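Local coordinates for BF1531-like N-terminal domain-containing protein (Bacteroides fragilis, PDB 3SLR) that binds magnesium through its HAD-like phosphatase domain and may hydrolyse ester bonds, though its substrate is unknown, at residues 254-264 against 359-368. Residues are numbered along the deposited sequence; the frame is centred on the assembly and turned at random.
Sequences IGKAFTEFQEW and DPGDYLEYLY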
loop_
_atom_site.group_PDB
_atom_site.type_symbol
_atom_site.label_atom_id
_atom_site.label_comp_id
_atom_site.label_asym_id
_atom_site.label_seq_id
_atom_site.Cartn_x
_atom_site.Cartn_y
_atom_site.Cartn_z
ATOM N N ILE A 254 -23.271 -0.426 14.686
ATOM C CA ILE A 254 -21.827 -0.189 14.674
ATOM C C ILE A 254 -20.952 -1.338 15.208
ATOM O O ILE A 254 -19.784 -1.450 14.839
ATOM C CB ILE A 254 -21.477 1.130 15.389
ATOM C CG1 ILE A 254 -20.144 1.671 14.878
ATOM C CG2 ILE A 254 -21.470 0.947 16.898
ATOM C CD1 ILE A 254 -20.154 2.032 13.398
ATOM N N GLY A 255 -21.513 -2.194 16.057
ATOM C CA GLY A 255 -20.793 -3.345 16.576
ATOM C C GLY A 255 -20.223 -4.225 15.481
ATOM O O GLY A 255 -19.147 -4.826 15.619
ATOM N N LYS A 256 -20.949 -4.308 14.375
ATOM C CA LYS A 256 -20.479 -5.085 13.235
ATOM C C LYS A 256 -19.204 -4.490 12.623
ATOM O O LYS A 256 -18.321 -5.223 12.163
ATOM C CB LYS A 256 -21.583 -5.219 12.178
ATOM C CG LYS A 256 -21.124 -5.970 10.946
ATOM C CD LYS A 256 -22.239 -6.176 9.942
ATOM C CE LYS A 256 -22.755 -4.865 9.385
ATOM N NZ LYS A 256 -23.981 -5.085 8.574
ATOM N N ALA A 257 -19.106 -3.166 12.602
ATOM C CA ALA A 257 -17.891 -2.517 12.099
ATOM C C ALA A 257 -16.680 -2.849 12.968
ATOM O O ALA A 257 -15.565 -3.026 12.452
ATOM C CB ALA A 257 -18.072 -0.999 11.991
ATOM N N PHE A 258 -16.891 -2.924 14.280
ATOM C CA PHE A 258 -15.796 -3.253 15.184
ATOM C C PHE A 258 -15.371 -4.707 14.994
ATOM O O PHE A 258 -14.185 -5.022 15.060
ATOM C CB PHE A 258 -16.156 -2.941 16.647
ATOM C CG PHE A 258 -16.179 -1.464 16.961
ATOM C CD1 PHE A 258 -14.988 -0.746 17.092
ATOM C CD2 PHE A 258 -17.376 -0.799 17.152
ATOM C CE1 PHE A 258 -15.009 0.614 17.373
ATOM C CE2 PHE A 258 -17.403 0.558 17.430
ATOM C CZ PHE A 258 -16.214 1.263 17.545
ATOM N N THR A 259 -16.335 -5.583 14.723
ATOM C CA THR A 259 -16.039 -6.985 14.431
ATOM C C THR A 259 -15.140 -7.103 13.197
ATOM O O THR A 259 -14.135 -7.822 13.213
ATOM C CB THR A 259 -17.340 -7.800 14.185
ATOM O OG1 THR A 259 -17.991 -8.021 15.434
ATOM C CG2 THR A 259 -17.029 -9.155 13.557
ATOM N N GLU A 260 -15.515 -6.409 12.127
ATOM C CA GLU A 260 -14.759 -6.481 10.876
ATOM C C GLU A 260 -13.379 -5.835 10.998
ATOM O O GLU A 260 -12.419 -6.288 10.383
ATOM C CB GLU A 260 -15.578 -5.908 9.717
ATOM C CG GLU A 260 -16.865 -6.713 9.504
ATOM C CD GLU A 260 -17.771 -6.179 8.414
ATOM O OE1 GLU A 260 -17.508 -5.084 7.877
ATOM O OE2 GLU A 260 -18.774 -6.868 8.112
ATOM N N PHE A 261 -13.290 -4.773 11.794
ATOM C CA PHE A 261 -12.006 -4.156 12.113
ATOM C C PHE A 261 -11.109 -5.094 12.925
ATOM O O PHE A 261 -9.906 -5.197 12.657
ATOM C CB PHE A 261 -12.212 -2.822 12.848
ATOM C CG PHE A 261 -10.923 -2.171 13.302
ATOM C CD1 PHE A 261 -9.903 -1.917 12.397
ATOM C CD2 PHE A 261 -10.746 -1.799 14.620
ATOM C CE1 PHE A 261 -8.724 -1.315 12.808
ATOM C CE2 PHE A 261 -9.564 -1.204 15.043
ATOM C CZ PHE A 261 -8.554 -0.961 14.133
ATOM N N GLN A 262 -11.679 -5.779 13.915
ATOM C CA GLN A 262 -10.904 -6.762 14.682
ATOM C C GLN A 262 -10.431 -7.902 13.788
ATOM O O GLN A 262 -9.357 -8.444 13.996
ATOM C CB GLN A 262 -11.712 -7.336 15.845
ATOM C CG GLN A 262 -11.851 -6.399 17.019
ATOM C CD GLN A 262 -12.437 -7.089 18.234
ATOM O OE1 GLN A 262 -12.236 -8.293 18.443
ATOM N NE2 GLN A 262 -13.149 -6.327 19.049
ATOM N N GLU A 263 -11.232 -8.261 12.783
ATOM C CA GLU A 263 -10.828 -9.313 11.847
ATOM C C GLU A 263 -9.597 -8.910 11.019
ATOM O O GLU A 263 -8.770 -9.750 10.673
ATOM C CB GLU A 263 -12.003 -9.697 10.936
ATOM C CG GLU A 263 -13.098 -10.417 11.701
ATOM C CD GLU A 263 -14.399 -10.548 10.923
ATOM O OE1 GLU A 263 -14.543 -9.900 9.859
ATOM O OE2 GLU A 263 -15.288 -11.292 11.400
ATOM N N TRP A 264 -9.504 -7.629 10.688
ATOM C CA TRP A 264 -8.334 -7.087 10.006
ATOM C C TRP A 264 -7.111 -7.188 10.929
ATOM O O TRP A 264 -6.030 -7.587 10.503
ATOM C CB TRP A 264 -8.610 -5.628 9.622
ATOM C CG TRP A 264 -7.513 -4.934 8.847
ATOM C CD1 TRP A 264 -7.225 -5.086 7.518
ATOM C CD2 TRP A 264 -6.590 -3.961 9.347
ATOM N NE1 TRP A 264 -6.171 -4.277 7.168
ATOM C CE2 TRP A 264 -5.762 -3.576 8.269
ATOM C CE3 TRP A 264 -6.376 -3.384 10.604
ATOM C CZ2 TRP A 264 -4.745 -2.634 8.407
ATOM C CZ3 TRP A 264 -5.361 -2.446 10.738
ATOM C CH2 TRP A 264 -4.556 -2.083 9.645
ATOM N N ASP A 359 -16.106 8.361 12.515
ATOM C CA ASP A 359 -17.043 7.247 12.449
ATOM C C ASP A 359 -16.307 5.911 12.323
ATOM O O ASP A 359 -15.567 5.697 11.363
ATOM C CB ASP A 359 -17.973 7.451 11.251
ATOM C CG ASP A 359 -19.160 6.511 11.258
ATOM O OD1 ASP A 359 -19.065 5.402 11.827
ATOM O OD2 ASP A 359 -20.196 6.889 10.665
ATOM N N PRO A 360 -16.494 5.012 13.300
ATOM C CA PRO A 360 -15.817 3.710 13.258
ATOM C C PRO A 360 -16.132 2.902 11.999
ATOM O O PRO A 360 -15.334 2.051 11.598
ATOM C CB PRO A 360 -16.353 3.002 14.509
ATOM C CG PRO A 360 -16.702 4.115 15.433
ATOM C CD PRO A 360 -17.272 5.182 14.544
ATOM N N GLY A 361 -17.286 3.161 11.387
ATOM C CA GLY A 361 -17.659 2.484 10.158
ATOM C C GLY A 361 -16.745 2.849 9.003
ATOM O O GLY A 361 -16.766 2.204 7.955
ATOM N N ASP A 362 -15.934 3.881 9.205
ATOM C CA ASP A 362 -15.030 4.375 8.171
ATOM C C ASP A 362 -13.560 4.083 8.476
ATOM O O ASP A 362 -12.697 4.419 7.672
ATOM C CB ASP A 362 -15.199 5.893 8.003
ATOM C CG ASP A 362 -16.537 6.272 7.389
ATOM O OD1 ASP A 362 -17.142 5.418 6.707
ATOM O OD2 ASP A 362 -16.976 7.428 7.580
ATOM N N TYR A 363 -13.273 3.509 9.646
ATOM C CA TYR A 363 -11.885 3.256 10.044
ATOM C C TYR A 363 -11.140 2.434 8.999
ATOM O O TYR A 363 -10.048 2.787 8.566
ATOM C CB TYR A 363 -11.813 2.466 11.354
ATOM C CG TYR A 363 -12.129 3.216 12.630
ATOM C CD1 TYR A 363 -12.386 4.579 12.627
ATOM C CD2 TYR A 363 -12.160 2.539 13.851
ATOM C CE1 TYR A 363 -12.673 5.249 13.816
ATOM C CE2 TYR A 363 -12.453 3.192 15.032
ATOM C CZ TYR A 363 -12.704 4.547 15.011
ATOM O OH TYR A 363 -12.985 5.196 16.195
ATOM N N LEU A 364 -11.725 1.310 8.619
ATOM C CA LEU A 364 -10.968 0.344 7.844
ATOM C C LEU A 364 -10.675 0.879 6.445
ATOM O O LEU A 364 -9.535 0.813 5.972
ATOM C CB LEU A 364 -11.697 -0.997 7.803
ATOM C CG LEU A 364 -10.854 -2.219 7.446
ATOM C CD1 LEU A 364 -9.613 -2.303 8.340
ATOM C CD2 LEU A 364 -11.696 -3.488 7.566
ATOM N N GLU A 365 -11.688 1.431 5.783
ATOM C CA GLU A 365 -11.474 1.977 4.445
ATOM C C GLU A 365 -10.425 3.086 4.478
ATOM O O GLU A 365 -9.627 3.222 3.551
ATOM C CB GLU A 365 -12.782 2.485 3.840
ATOM C CG GLU A 365 -13.735 1.373 3.361
ATOM C CD GLU A 365 -13.263 0.707 2.065
ATOM O OE1 GLU A 365 -12.426 1.296 1.337
ATOM O OE2 GLU A 365 -13.718 -0.419 1.781
ATOM N N TYR A 366 -10.415 3.868 5.555
ATOM C CA TYR A 366 -9.379 4.882 5.725
ATOM C C TYR A 366 -7.985 4.252 5.876
ATOM O O TYR A 366 -7.038 4.666 5.214
ATOM C CB TYR A 366 -9.680 5.802 6.916
ATOM C CG TYR A 366 -8.484 6.628 7.299
ATOM C CD1 TYR A 366 -8.063 7.679 6.498
ATOM C CD2 TYR A 366 -7.754 6.336 8.452
ATOM C CE1 TYR A 366 -6.939 8.441 6.833
ATOM C CE2 TYR A 366 -6.642 7.091 8.794
ATOM C CZ TYR A 366 -6.246 8.137 7.984
ATOM O OH TYR A 366 -5.132 8.875 8.336
ATOM N N LEU A 367 -7.869 3.242 6.732
ATOM C CA LEU A 367 -6.593 2.564 6.922
ATOM C C LEU A 367 -6.083 1.964 5.610
ATOM O O LEU A 367 -4.876 1.938 5.351
ATOM C CB LEU A 367 -6.691 1.502 8.014
ATOM C CG LEU A 367 -6.954 2.047 9.418
ATOM C CD1 LEU A 367 -7.245 0.904 10.385
ATOM C CD2 LEU A 367 -5.764 2.899 9.917
ATOM N N TYR A 368 -7.004 1.513 4.767
ATOM C CA TYR A 368 -6.618 1.000 3.458
ATOM C C TYR A 368 -5.854 2.030 2.626
ATOM O O TYR A 368 -5.008 1.649 1.823
ATOM C CB TYR A 368 -7.839 0.524 2.663
ATOM C CG TYR A 368 -8.533 -0.729 3.154
ATOM C CD1 TYR A 368 -7.923 -1.616 4.036
ATOM C CD2 TYR A 368 -9.816 -1.046 2.687
ATOM C CE1 TYR A 368 -8.597 -2.776 4.476
ATOM C CE2 TYR A 368 -10.477 -2.190 3.110
ATOM C CZ TYR A 368 -9.860 -3.058 3.991
ATOM O OH TYR A 368 -10.539 -4.196 4.407
#
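Two helices on one side of the HAD-like phosphatase domain meet here, and Trp264 and Leu364 make their closest side-chain contact. Methyl CD1 of Leu364 lies over one face of the indole, 3.6 Å from the centroid of the five-membered ring. This is a CH-pi contact, with the methyl 20° off the ring normal. The side chain of Trp264, with CG anti to the backbone N, carries the indole across to the second helix. Tyr368 turns an edge to the same five-membered ring in an offset edge-to-face pair, the planes at 63°. Its CE1 is 3.9 Å from Trp264 NE1. CD1 of Leu367 touches two aromatic rings. It is 3.6 Å from Phe261 CE1 and 3.9 Å from Trp264 CZ3. Leu364 CD1 also meets the edge of the Phe261 ring.

At the other end, Phe258 packs against the proline, its CZ 3.5 Å from Pro360 CB. Phe258 CE1 also meets Tyr363 CE2. Ile254 CD1 lies 3.7 Å from Gly361 N. That N-H is bonded to Asp359 OD1, 2.9 Å away, in an Asx turn just ahead of helix 363-368. Ala257 CB meets Gly361 CA, where the CA atoms of the two segments come nearest.

The helix segments run in roughly the same direction, at 35°. Tyr363 extends the contact toward the metal site: its side chain touches Asp336, a magnesium ligand, and its OH bonds to Asn231 O. Phe261 and Leu367 both pack on Leu334 of strand 331-334, an outermost strand of the parallel four-stranded sheet.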